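Side-chain contacts in putative sugar ABC transporter (Yersinia enterocolitica subsp. enterocolitica 8081, PDB 5ULB), which probably binds methylthioribose-type sugars for an ABC importer and holds the seleno analogue of methylthioribose in its ligand pocket: residues L48-D53 against L272-I277; G133-D138 against A143-L148; N192-V197 against Y221-E226; Q242-M247 against A296-Q301; K276-E281 against S325-T330. All blocks are in the same frame, centred on the assembly; numbering follows the deposited sequence.

Contact 1 (L48-D53 against L272-I277); sequences LGFKVD and LVAKKI
With CG anti to the carbonyl carbon in both L48 (chi1 -61°) and F50 (chi1 -66°), these two side chains reach from the end of helix 32-48 and from the residue just before strand 51-56 to the same small target, the methyl group of A274 on helix 262-278. L48 extends further with CD1 anti to CA, which sets L48 CD1 3.8 Å from A274 CB. The F50 ring approaches the same methyl with its edge: F50 CE2 lies 3.8 Å from A274 CB, and the methyl sits near the ring plane. The two also pack on each other, L48 CB lying 4.0 Å above the F50 ring plane, over its centre. Between them G49 closes the preceding helix in a Schellman motif with positive phi, and the chain leaves the helix there, ahead of strand 51-56.

The contact illustrates how the edge strand of an alpha/beta lobe, here in a periplasmic binding protein, is tied to a covering helix through the turn that precedes it. F50 also packs on I22 of the adjoining strand 21-26, while F328 of helix 327-335 touches both L48 and A274. On the strand itself K51 NZ meets the syn lone pair of D53 OD1 in a salt bridge of 3.0 Å, but this pair stands apart from the helix. What joins the two segments is therefore wholly apolar: three buried side chains meet through carbon alone, and the contact rests on the fit of L48 CD1 and the F50 ring edge about the A274 methyl, with no directional bond to fix it.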
# COMPACT_ATOMS: atom_id res chain seq x y z
N LEU A 48 1.42 9.55 19.74
CA LEU A 48 2.65 9.36 20.56
C LEU A 48 3.35 10.65 20.87
O LEU A 48 4.33 10.70 21.57
CB LEU A 48 3.61 8.46 19.90
CG LEU A 48 3.09 7.03 19.64
CD1 LEU A 48 4.25 6.12 19.18
CD2 LEU A 48 2.55 6.39 20.91
N GLY A 49 2.83 11.77 20.39
CA GLY A 49 3.43 13.11 20.59
C GLY A 49 4.56 13.46 19.68
O GLY A 49 5.28 14.41 19.98
N PHE A 50 4.72 12.73 18.60
CA PHE A 50 5.80 12.95 17.64
C PHE A 50 5.42 13.96 16.59
O PHE A 50 4.24 14.08 16.23
CB PHE A 50 6.14 11.66 16.93
CG PHE A 50 6.74 10.54 17.77
CD1 PHE A 50 6.97 10.61 19.09
CD2 PHE A 50 7.05 9.36 17.13
CE1 PHE A 50 7.54 9.50 19.79
CE2 PHE A 50 7.57 8.28 17.77
CZ PHE A 50 7.84 8.32 19.10
N LYS A 51 6.38 14.73 16.11
CA LYS A 51 6.17 15.58 14.91
C LYS A 51 6.45 14.67 13.72
O LYS A 51 7.48 14.01 13.67
CB LYS A 51 7.13 16.72 14.95
CG LYS A 51 7.11 17.62 13.72
CD LYS A 51 7.91 18.89 13.87
CE LYS A 51 8.00 19.84 12.68
NZ LYS A 51 6.80 20.02 11.91
N VAL A 52 5.55 14.62 12.75
CA VAL A 52 5.68 13.78 11.57
C VAL A 52 5.64 14.73 10.35
O VAL A 52 4.63 15.39 10.12
CB VAL A 52 4.58 12.76 11.45
CG1 VAL A 52 4.69 11.98 10.13
CG2 VAL A 52 4.59 11.83 12.65
N ASP A 53 6.72 14.73 9.59
CA ASP A 53 6.85 15.51 8.38
C ASP A 53 6.83 14.55 7.19
O ASP A 53 7.69 13.68 7.13
CB ASP A 53 8.17 16.32 8.38
CG ASP A 53 8.22 17.44 9.41
OD1 ASP A 53 7.16 17.88 9.88
OD2 ASP A 53 9.37 17.91 9.70
N LEU A 272 7.15 0.81 14.82
CA LEU A 272 8.49 0.26 14.71
C LEU A 272 9.59 1.28 14.97
O LEU A 272 10.50 1.02 15.70
CB LEU A 272 8.68 -0.46 13.36
CG LEU A 272 7.91 -1.79 13.23
CD1 LEU A 272 7.74 -2.15 11.76
CD2 LEU A 272 8.71 -2.86 13.95
N VAL A 273 9.43 2.47 14.34
CA VAL A 273 10.41 3.53 14.62
C VAL A 273 10.38 4.00 16.04
O VAL A 273 11.42 4.24 16.64
CB VAL A 273 10.20 4.66 13.61
CG1 VAL A 273 11.02 5.87 13.96
CG2 VAL A 273 10.57 4.22 12.25
N ALA A 274 9.18 4.11 16.65
CA ALA A 274 9.10 4.44 18.03
C ALA A 274 9.86 3.47 18.95
O ALA A 274 10.58 3.87 19.85
CB ALA A 274 7.66 4.54 18.45
N LYS A 275 9.66 2.17 18.70
CA LYS A 275 10.39 1.15 19.49
C LYS A 275 11.89 1.29 19.25
O LYS A 275 12.64 1.09 20.23
CB LYS A 275 9.87 -0.22 19.09
CG LYS A 275 8.50 -0.54 19.59
CD LYS A 275 8.00 -1.93 19.19
CE LYS A 275 8.81 -3.08 19.76
NZ LYS A 275 8.56 -3.28 21.12
N LYS A 276 12.33 1.48 18.02
CA LYS A 276 13.76 1.63 17.78
C LYS A 276 14.32 2.83 18.55
O LYS A 276 15.38 2.71 19.18
CB LYS A 276 14.03 1.82 16.30
CG LYS A 276 13.72 0.53 15.47
CD LYS A 276 13.64 0.81 13.99
CE LYS A 276 13.11 -0.38 13.15
NZ LYS A 276 14.00 -1.55 13.30
N ILE A 277 13.60 3.98 18.55
CA ILE A 277 14.11 5.15 19.28
C ILE A 277 14.19 4.80 20.76
O ILE A 277 15.11 5.22 21.45
CB ILE A 277 13.18 6.33 19.00
CG1 ILE A 277 13.38 6.80 17.54
CG2 ILE A 277 13.54 7.52 19.87
CD1 ILE A 277 12.32 7.78 17.01

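Contact 2 (G133-D138 against A143-L148); sequences GQLVKD and ANIIKL
Helical backbone at L135 (phi -58°, psi -48°) faces extended backbone at A143 and I145, the two ends of a helix-loop-strand connection in a Rossmann-like lobe of the periplasmic binding protein fold. Helix 124-138 ends, a short loop turns the chain, and strand 143-148 enters the sheet between strands 208-211 and 173-179. Alternation along the strand puts A143 and I145 on the face that the helix covers, whereas N144 and I146 are directed elsewhere.

L135 is the one helix residue that makes the contact, and it does so with a single methyl. Its CG stands anti to the backbone N, carrying the branch out from the helix until L135 CD2 comes 4.1 Å from I145 CG2. The same CD2 atom lies 4.3 Å from A143 CB. In I145 the other branch, CG1, takes the position between the backbone N and the carbonyl carbon, and CG2 is left to meet the leucine; the two side chains cross obliquely. L135 also packs on A208 of the neighbouring strand, and I145 on Y163 of helix 154-169, so the small apolar patch belongs to a wider helix-sheet interface.

Within the helix, one turn is tied by side chains: Q134 NE2 donates to D138 OD1 over 2.9 Å, with the acceptor in the amide plane but the donor coming from above the carboxylate plane, while D138 OD2 is hydrogen-bonded to Y235 OH.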
# COMPACT_ATOMS: atom_id res chain seq x y z
N GLY A 133 -6.29 -15.08 -8.68
CA GLY A 133 -6.86 -16.40 -8.56
C GLY A 133 -8.33 -16.42 -8.61
O GLY A 133 -8.95 -17.36 -9.10
N GLN A 134 -9.03 -15.37 -8.09
CA GLN A 134 -10.50 -15.29 -8.22
C GLN A 134 -10.87 -15.13 -9.64
O GLN A 134 -11.91 -15.70 -10.04
CB GLN A 134 -11.06 -14.18 -7.37
CG GLN A 134 -12.57 -14.28 -7.19
CD GLN A 134 -13.04 -15.51 -6.41
OE1 GLN A 134 -12.43 -15.83 -5.32
NE2 GLN A 134 -13.94 -16.22 -6.97
N LEU A 135 -10.12 -14.39 -10.41
CA LEU A 135 -10.36 -14.26 -11.84
C LEU A 135 -10.33 -15.65 -12.52
O LEU A 135 -11.15 -16.10 -13.30
CB LEU A 135 -9.39 -13.24 -12.44
CG LEU A 135 -9.53 -12.82 -13.91
CD1 LEU A 135 -8.63 -11.61 -14.13
CD2 LEU A 135 -9.12 -13.89 -14.86
N VAL A 136 -9.28 -16.39 -12.18
CA VAL A 136 -9.10 -17.74 -12.75
C VAL A 136 -10.29 -18.58 -12.41
O VAL A 136 -10.79 -19.33 -13.28
CB VAL A 136 -7.81 -18.36 -12.25
CG1 VAL A 136 -7.72 -19.85 -12.64
CG2 VAL A 136 -6.54 -17.57 -12.78
N LYS A 137 -10.70 -18.60 -11.14
CA LYS A 137 -11.84 -19.42 -10.67
C LYS A 137 -13.10 -18.97 -11.45
O LYS A 137 -13.84 -19.80 -11.97
CB LYS A 137 -12.05 -19.16 -9.22
CG LYS A 137 -11.06 -19.79 -8.28
CD LYS A 137 -11.38 -19.46 -6.78
CE LYS A 137 -10.38 -20.08 -5.85
NZ LYS A 137 -10.57 -19.69 -4.49
N ASP A 138 -13.36 -17.68 -11.52
CA ASP A 138 -14.61 -17.16 -12.11
C ASP A 138 -14.71 -17.48 -13.60
O ASP A 138 -15.77 -17.63 -14.09
CB ASP A 138 -14.71 -15.69 -11.92
CG ASP A 138 -15.00 -15.30 -10.45
OD1 ASP A 138 -15.27 -16.17 -9.58
OD2 ASP A 138 -15.05 -14.02 -10.16
N ALA A 143 -9.68 -17.06 -20.21
CA ALA A 143 -10.05 -15.63 -20.26
C ALA A 143 -8.99 -14.90 -21.03
O ALA A 143 -7.77 -15.15 -20.88
CB ALA A 143 -10.12 -15.10 -18.82
N ASN A 144 -9.47 -13.91 -21.78
CA ASN A 144 -8.57 -12.86 -22.38
C ASN A 144 -8.54 -11.68 -21.41
O ASN A 144 -9.63 -11.17 -21.10
CB ASN A 144 -9.13 -12.46 -23.74
CG ASN A 144 -9.07 -13.61 -24.71
OD1 ASN A 144 -8.00 -14.25 -24.81
ND2 ASN A 144 -10.19 -13.90 -25.40
N ILE A 145 -7.37 -11.28 -20.95
CA ILE A 145 -7.25 -10.26 -19.87
C ILE A 145 -6.39 -9.11 -20.30
O ILE A 145 -5.49 -9.24 -21.14
CB ILE A 145 -6.81 -10.88 -18.57
CG1 ILE A 145 -5.36 -11.31 -18.57
CG2 ILE A 145 -7.74 -12.07 -18.21
CD1 ILE A 145 -4.84 -11.67 -17.24
N ILE A 146 -6.61 -8.00 -19.56
CA ILE A 146 -5.63 -6.91 -19.53
C ILE A 146 -5.06 -6.90 -18.10
O ILE A 146 -5.82 -7.02 -17.16
CB ILE A 146 -6.33 -5.52 -19.84
CG1 ILE A 146 -7.16 -5.58 -21.11
CG2 ILE A 146 -5.31 -4.44 -19.88
CD1 ILE A 146 -6.46 -6.00 -22.30
N LYS A 147 -3.77 -6.65 -18.00
CA LYS A 147 -3.10 -6.45 -16.71
C LYS A 147 -2.78 -4.93 -16.59
O LYS A 147 -2.30 -4.32 -17.50
CB LYS A 147 -1.79 -7.28 -16.69
CG LYS A 147 -0.94 -7.03 -15.44
CD LYS A 147 0.12 -8.07 -15.29
CE LYS A 147 1.17 -8.19 -16.31
NZ LYS A 147 2.13 -7.19 -16.29
N LEU A 148 -3.09 -4.44 -15.39
CA LEU A 148 -2.68 -3.02 -15.03
C LEU A 148 -1.56 -3.15 -14.03
O LEU A 148 -1.72 -3.71 -12.94
CB LEU A 148 -3.83 -2.25 -14.44
CG LEU A 148 -5.21 -2.42 -15.11
CD1 LEU A 148 -6.32 -1.71 -14.34
CD2 LEU A 148 -5.18 -1.97 -16.56

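Contact 3 (N192-V197 against Y221-E226); sequences NKVGAV and YKALQE
The hydroxyl OH of Y221, two residues before the A223 that meets V194, is gripped by two groups: Q225 NE2 donates to Y221 OH over 2.9 Å, and E249 OE1 is hydrogen-bonded to the same oxygen. The acceptor lies close to the amide plane of Q225, whose NE2 also binds A250 O. This network lies on the far side of helix 214-226 from a close helix-helix contact in an alpha/beta lobe of the periplasmic binding protein fold, in which helices 186-200 and 214-226 lie against each other beside the sheet. A salt bridge, K222 NZ to E226 OE2 at 2.8 Å, spans one turn on the same helix; the lysine comes from the syn side, somewhat out of the carboxylate plane.

Where the helices meet, the backbones come near. CA of G195 and CA of A223 are 5.6 Å apart, and G195 presents bare backbone there, with G195 N 4.1 Å from A223 CB. V194 supplies the side-chain half of the contact and also touches I179 and L148 on the sheet. With V194 CG1 anti to the backbone N (chi1 169°), that methyl faces the alanine, and V194 CG1 lies 3.7 Å from A223 CB.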
# COMPACT_ATOMS: atom_id res chain seq x y z
N ASN A 192 -7.65 6.70 -19.92
CA ASN A 192 -7.40 6.95 -21.36
C ASN A 192 -6.74 5.80 -22.09
O ASN A 192 -7.12 5.42 -23.20
CB ASN A 192 -6.53 8.20 -21.53
CG ASN A 192 -7.29 9.45 -21.11
OD1 ASN A 192 -8.52 9.54 -21.21
ND2 ASN A 192 -6.49 10.47 -20.64
N LYS A 193 -5.78 5.20 -21.40
CA LYS A 193 -5.07 4.07 -21.95
C LYS A 193 -5.98 2.84 -22.10
O LYS A 193 -5.95 2.15 -23.12
CB LYS A 193 -3.83 3.71 -21.15
CG LYS A 193 -2.74 4.72 -21.34
CD LYS A 193 -1.63 4.50 -20.37
CE LYS A 193 -0.55 5.47 -20.64
NZ LYS A 193 0.60 5.41 -19.62
N VAL A 194 -6.83 2.58 -21.10
CA VAL A 194 -7.77 1.49 -21.20
C VAL A 194 -8.77 1.76 -22.29
O VAL A 194 -9.16 0.84 -23.03
CB VAL A 194 -8.40 1.18 -19.82
CG1 VAL A 194 -9.56 0.22 -20.00
CG2 VAL A 194 -7.38 0.65 -18.81
N GLY A 195 -9.21 3.04 -22.45
CA GLY A 195 -10.14 3.32 -23.55
C GLY A 195 -9.59 2.91 -24.90
O GLY A 195 -10.33 2.37 -25.75
N ALA A 196 -8.28 3.14 -25.14
CA ALA A 196 -7.73 2.76 -26.42
C ALA A 196 -7.61 1.23 -26.56
O ALA A 196 -7.82 0.70 -27.66
CB ALA A 196 -6.34 3.42 -26.61
N VAL A 197 -7.32 0.51 -25.46
CA VAL A 197 -7.24 -0.96 -25.51
C VAL A 197 -8.66 -1.50 -25.80
O VAL A 197 -8.83 -2.47 -26.59
CB VAL A 197 -6.65 -1.52 -24.22
CG1 VAL A 197 -6.65 -3.01 -24.32
CG2 VAL A 197 -5.23 -1.13 -24.19
N TYR A 221 -12.04 1.25 -14.25
CA TYR A 221 -13.46 1.31 -13.94
C TYR A 221 -14.18 2.44 -14.70
O TYR A 221 -15.20 2.27 -15.33
CB TYR A 221 -13.68 1.44 -12.44
CG TYR A 221 -15.12 1.48 -12.04
CD1 TYR A 221 -15.87 2.69 -12.08
CD2 TYR A 221 -15.82 0.35 -11.70
CE1 TYR A 221 -17.19 2.75 -11.81
CE2 TYR A 221 -17.16 0.42 -11.35
CZ TYR A 221 -17.86 1.62 -11.44
OH TYR A 221 -19.16 1.62 -11.17
N LYS A 222 -13.53 3.63 -14.60
CA LYS A 222 -14.11 4.79 -15.37
C LYS A 222 -14.16 4.49 -16.83
O LYS A 222 -15.18 4.77 -17.47
CB LYS A 222 -13.24 6.00 -15.08
CG LYS A 222 -13.72 7.30 -15.77
CD LYS A 222 -12.68 8.49 -15.46
CE LYS A 222 -12.81 9.70 -16.42
NZ LYS A 222 -13.96 10.28 -15.84
N ALA A 223 -13.11 3.92 -17.39
CA ALA A 223 -13.15 3.61 -18.80
C ALA A 223 -14.25 2.60 -19.11
O ALA A 223 -14.94 2.72 -20.15
CB ALA A 223 -11.82 3.05 -19.29
N LEU A 224 -14.42 1.59 -18.28
CA LEU A 224 -15.50 0.60 -18.58
C LEU A 224 -16.86 1.24 -18.57
O LEU A 224 -17.73 0.97 -19.41
CB LEU A 224 -15.47 -0.60 -17.58
CG LEU A 224 -14.18 -1.44 -17.58
CD1 LEU A 224 -14.36 -2.62 -16.66
CD2 LEU A 224 -13.85 -1.94 -18.96
N GLN A 225 -17.12 2.09 -17.58
CA GLN A 225 -18.43 2.76 -17.51
C GLN A 225 -18.63 3.64 -18.70
O GLN A 225 -19.65 3.60 -19.37
CB GLN A 225 -18.55 3.52 -16.23
CG GLN A 225 -18.85 2.62 -14.99
CD GLN A 225 -20.24 1.95 -14.90
OE1 GLN A 225 -21.04 2.07 -15.80
NE2 GLN A 225 -20.54 1.33 -13.74
N GLU A 226 -17.64 4.52 -18.99
CA GLU A 226 -17.84 5.57 -20.00
C GLU A 226 -17.91 4.99 -21.40
O GLU A 226 -18.51 5.59 -22.27
CB GLU A 226 -16.76 6.63 -19.88
CG GLU A 226 -16.93 7.42 -18.68
CD GLU A 226 -16.01 8.56 -18.45
OE1 GLU A 226 -15.11 8.73 -19.28
OE2 GLU A 226 -16.12 9.28 -17.36

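Contact 4 (Q242-M247 against A296-Q301)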
# COMPACT_ATOMS: atom_id res chain seq x y z
N GLN A 242 -13.17 5.29 -2.26
CA GLN A 242 -13.66 5.32 -3.64
C GLN A 242 -14.00 3.93 -4.14
O GLN A 242 -15.04 3.71 -4.72
CB GLN A 242 -12.64 6.02 -4.58
CG GLN A 242 -13.13 6.14 -6.03
CD GLN A 242 -12.13 6.73 -7.07
OE1 GLN A 242 -11.08 7.16 -6.70
NE2 GLN A 242 -12.49 6.71 -8.33
N ASP A 243 -13.10 2.99 -3.91
CA ASP A 243 -13.34 1.64 -4.47
C ASP A 243 -14.61 1.06 -3.90
O ASP A 243 -15.34 0.36 -4.61
CB ASP A 243 -12.15 0.67 -4.08
CG ASP A 243 -10.84 1.11 -4.45
OD1 ASP A 243 -10.63 2.02 -5.27
OD2 ASP A 243 -9.85 0.50 -3.89
N LEU A 244 -14.82 1.24 -2.58
CA LEU A 244 -16.06 0.73 -1.96
C LEU A 244 -17.28 1.33 -2.62
O LEU A 244 -18.30 0.63 -2.83
CB LEU A 244 -16.01 0.98 -0.49
CG LEU A 244 -14.85 0.27 0.24
CD1 LEU A 244 -14.71 0.80 1.63
CD2 LEU A 244 -15.06 -1.28 0.28
N GLN A 245 -17.29 2.62 -2.87
CA GLN A 245 -18.41 3.25 -3.63
C GLN A 245 -18.54 2.66 -5.04
O GLN A 245 -19.65 2.40 -5.48
CB GLN A 245 -18.21 4.78 -3.69
CG GLN A 245 -18.35 5.55 -2.37
CD GLN A 245 -19.80 5.58 -1.84
OE1 GLN A 245 -20.31 4.58 -1.26
NE2 GLN A 245 -20.55 6.68 -2.13
N LEU A 246 -17.42 2.49 -5.70
CA LEU A 246 -17.51 1.94 -7.08
C LEU A 246 -18.05 0.51 -7.08
O LEU A 246 -18.78 0.19 -7.99
CB LEU A 246 -16.20 2.04 -7.80
CG LEU A 246 -15.64 3.48 -7.94
CD1 LEU A 246 -14.26 3.44 -8.57
CD2 LEU A 246 -16.54 4.43 -8.61
N MSE A 247 -17.70 -0.33 -6.12
CA MSE A 247 -18.27 -1.68 -6.06
C MSE A 247 -19.78 -1.65 -5.87
O MSE A 247 -20.42 -2.54 -6.36
CB MSE A 247 -17.44 -2.51 -5.00
CG MSE A 247 -15.90 -2.76 -5.28
SE MSE A 247 -14.68 -3.43 -3.84
CE MSE A 247 -15.95 -4.25 -2.49
N ALA A 296 -20.19 -8.52 -3.40
CA ALA A 296 -21.56 -8.80 -2.88
C ALA A 296 -21.71 -8.33 -1.42
O ALA A 296 -22.82 -7.92 -1.01
CB ALA A 296 -21.89 -10.22 -3.00
N LEU A 297 -20.63 -8.44 -0.65
CA LEU A 297 -20.67 -7.93 0.72
C LEU A 297 -21.06 -6.45 0.80
O LEU A 297 -21.89 -6.04 1.65
CB LEU A 297 -19.32 -8.27 1.42
CG LEU A 297 -19.21 -7.87 2.86
CD1 LEU A 297 -20.13 -8.70 3.71
CD2 LEU A 297 -17.77 -8.00 3.35
N LEU A 298 -20.38 -5.67 0.00
CA LEU A 298 -20.64 -4.27 -0.06
C LEU A 298 -22.01 -3.92 -0.58
O LEU A 298 -22.69 -3.04 -0.02
CB LEU A 298 -19.50 -3.55 -0.80
CG LEU A 298 -18.39 -3.00 0.02
CD1 LEU A 298 -18.86 -1.91 1.03
CD2 LEU A 298 -17.77 -4.12 0.72
N VAL A 299 -22.44 -4.61 -1.62
CA VAL A 299 -23.78 -4.37 -2.21
C VAL A 299 -24.89 -4.63 -1.21
O VAL A 299 -25.94 -3.92 -1.21
CB VAL A 299 -23.97 -5.19 -3.50
CG1 VAL A 299 -25.42 -5.17 -4.09
CG2 VAL A 299 -22.98 -4.58 -4.54
N SER A 300 -24.64 -5.60 -0.28
CA SER A 300 -25.61 -5.95 0.81
C SER A 300 -25.80 -4.90 1.93
O SER A 300 -26.73 -4.98 2.70
CB SER A 300 -25.19 -7.21 1.53
OG SER A 300 -25.26 -8.32 0.70
N GLN A 301 -24.91 -3.90 1.98
CA GLN A 301 -25.01 -2.94 3.08
C GLN A 301 -26.12 -1.96 2.76
O GLN A 301 -26.36 -1.68 1.59
CB GLN A 301 -23.65 -2.23 3.21
CG GLN A 301 -22.49 -3.19 3.50
CD GLN A 301 -22.75 -4.13 4.65
OE1 GLN A 301 -23.15 -3.66 5.71
NE2 GLN A 301 -22.62 -5.46 4.40
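L298 lays its branched end against two side chains of helix 241-248, L244 and M247. L244 CD2 approaches the branch point, 3.8 Å from L298 CG, and also nears L298 CD1. M247, present as selenomethionine, brings its terminal methyl to the other branch, with M247 CE 3.7 Å from L298 CD2; a second conformer of this residue is modelled, so that detail holds for one of the two. Beside this group V299 CG2 sits 3.7 Å from M247 O, a carbonyl that is hydrogen-bonded to Q295 NE2.

In the C-terminal part of the fold, the contact fastens the short helix 295-299, which follows strand 285-294, over helix 241-248. I293 on that strand packs against both M247 and L298. Polar ties lie around the patch: R248 NH1 binds L298 O and Q301 O, whereas Q301 NE2, reaching back to L297 O at 2.9 Å, ties only its own turn. The division of labour is instructive, for the buried leucine and its partners supply shape and hydrophobic burial, while orientation between the two helices is probably fixed by the bonds that R248 and Q295 make to backbone carbonyls across the interface.

Contact 5 (K276-E281 against S325-T330); sequences KIAGEE and SPWFAT
The carboxylate of E280 takes a hydrogen bond on each oxygen from the opposing segment. W327 NE1 donates to E280 OE2 over 2.7 Å with an N-H...O angle of 154°, and S325 OG donates to E280 OE1 over 2.8 Å. The two donors use the carboxylate differently: the serine meets the syn lone pair of OE1, whereas the indole nitrogen comes from above the carboxylate plane while keeping OE2 close to the plane of its own ring. Carboxylate and indole are accordingly turned 69° apart. K275 NZ forms a salt bridge with E280 OE1, so that oxygen is held by two groups and the acid would be expected to stay ionised.

An extended chain beyond CG carries the E280 carboxylate across to its partners, starting just after G279, whose positive phi closes helix 262-278 in a Schellman motif. W327 holds its ring with CG between the backbone N and the carbonyl carbon (chi1 48°), which turns the indole back over the start of its own segment: S325 CB lies 3.4 Å above the ring plane, near the rim, and F328 CD1 is on that face too. Further along the indole, the benzene half packs on the last turn of the opposing helix, with W327 CZ2 3.6 Å from A278 CB.

The contact thus pins the start of the C-terminal helix 327-335 to the end of helix 262-278. P10 touches both A278 and W327, I13 of helix 11-14 packs on W327, and F328 reaches R271 further back along helix 262-278.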
# COMPACT_ATOMS: atom_id res chain seq x y z
N LYS A 276 12.33 1.48 18.02
CA LYS A 276 13.76 1.63 17.78
C LYS A 276 14.32 2.83 18.55
O LYS A 276 15.38 2.71 19.18
CB LYS A 276 14.03 1.82 16.30
CG LYS A 276 13.72 0.53 15.47
CD LYS A 276 13.64 0.81 13.99
CE LYS A 276 13.11 -0.38 13.15
NZ LYS A 276 14.00 -1.55 13.30
N ILE A 277 13.60 3.98 18.55
CA ILE A 277 14.11 5.15 19.28
C ILE A 277 14.19 4.80 20.76
O ILE A 277 15.11 5.22 21.45
CB ILE A 277 13.18 6.33 19.00
CG1 ILE A 277 13.38 6.80 17.54
CG2 ILE A 277 13.54 7.52 19.87
CD1 ILE A 277 12.32 7.78 17.01
N ALA A 278 13.19 4.05 21.27
CA ALA A 278 13.17 3.66 22.68
C ALA A 278 14.19 2.63 23.07
O ALA A 278 14.37 2.37 24.27
CB ALA A 278 11.81 3.14 23.00
N GLY A 279 14.82 2.02 22.09
CA GLY A 279 15.83 0.97 22.41
C GLY A 279 15.24 -0.44 22.60
O GLY A 279 15.93 -1.30 23.18
N GLU A 280 14.05 -0.68 22.12
CA GLU A 280 13.35 -1.98 22.21
C GLU A 280 13.60 -2.81 20.97
O GLU A 280 13.68 -2.26 19.86
CB GLU A 280 11.86 -1.77 22.43
CG GLU A 280 11.49 -1.19 23.76
CD GLU A 280 9.99 -1.05 24.00
OE1 GLU A 280 9.13 -1.23 23.06
OE2 GLU A 280 9.63 -0.91 25.14
N GLU A 281 13.72 -4.12 21.13
CA GLU A 281 13.96 -5.01 20.00
C GLU A 281 12.89 -4.90 18.96
O GLU A 281 11.69 -4.84 19.32
CB GLU A 281 14.06 -6.45 20.51
CG GLU A 281 14.26 -7.50 19.44
CD GLU A 281 14.29 -8.93 19.97
OE1 GLU A 281 13.99 -9.13 21.20
OE2 GLU A 281 14.65 -9.80 19.17
N SER A 325 3.50 -1.27 22.13
CA SER A 325 4.07 -1.28 23.43
C SER A 325 3.13 -0.64 24.47
O SER A 325 2.36 0.30 24.15
CB SER A 325 5.37 -0.46 23.37
OG SER A 325 6.34 -1.08 22.58
N PRO A 326 3.19 -1.14 25.71
CA PRO A 326 2.28 -0.61 26.70
C PRO A 326 2.45 0.86 27.02
O PRO A 326 1.51 1.56 27.38
CB PRO A 326 2.56 -1.41 27.94
CG PRO A 326 3.57 -2.42 27.58
CD PRO A 326 3.93 -2.32 26.21
N TRP A 327 3.66 1.39 26.86
CA TRP A 327 3.92 2.82 27.10
C TRP A 327 3.35 3.68 25.99
O TRP A 327 3.38 4.91 26.12
CB TRP A 327 5.43 3.11 27.33
CG TRP A 327 6.34 2.54 26.39
CD1 TRP A 327 6.95 1.32 26.51
CD2 TRP A 327 6.79 3.05 25.12
NE1 TRP A 327 7.70 0.99 25.41
CE2 TRP A 327 7.66 2.05 24.55
CE3 TRP A 327 6.57 4.24 24.43
CZ2 TRP A 327 8.33 2.23 23.38
CZ3 TRP A 327 7.24 4.44 23.20
CH2 TRP A 327 8.13 3.46 22.70
N PHE A 328 2.86 3.13 24.87
CA PHE A 328 2.14 3.98 23.88
C PHE A 328 0.94 4.62 24.55
O PHE A 328 0.65 5.78 24.24
CB PHE A 328 1.74 3.19 22.67
CG PHE A 328 2.87 2.74 21.75
CD1 PHE A 328 4.21 3.13 21.88
CD2 PHE A 328 2.56 1.94 20.65
CE1 PHE A 328 5.13 2.65 21.02
CE2 PHE A 328 3.53 1.46 19.78
CZ PHE A 328 4.83 1.81 19.98
N ALA A 329 0.20 3.87 25.40
CA ALA A 329 -0.90 4.43 26.11
C ALA A 329 -0.47 5.56 27.02
O ALA A 329 -1.17 6.57 27.19
CB ALA A 329 -1.69 3.38 26.87
N THR A 330 0.67 5.41 27.66
CA THR A 330 1.17 6.46 28.54
C THR A 330 1.41 7.72 27.73
O THR A 330 1.13 8.81 28.19
CB THR A 330 2.46 5.94 29.24
OG1 THR A 330 2.15 4.64 29.77
CG2 THR A 330 2.86 6.86 30.32

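Contacts 1 and 5 lie on the opposite side of the protein's centre from contacts 2 and 3. Contacts 1 and 5 have centres 9 Å apart, share K276 and I277 on helix 262-278, and touch where K275 CE packs 3.4 Å from E281 O. Contacts 2, 3 and 4 belong to the other lobe, the first two 41 and 42 Å from contact 1 between centres, and contact 4 is centred 20 Å from each of them. Contacts 2 and 3 meet through the sheet, where I146 CD1 lies 3.6 Å from V197 CG1. Two of these contacts also lead towards the sugar pocket: L148 O is hydrogen-bonded to T212 OG1 of the pocket, and helix 241-248 of contact 4 begins soon after pocket residue D238.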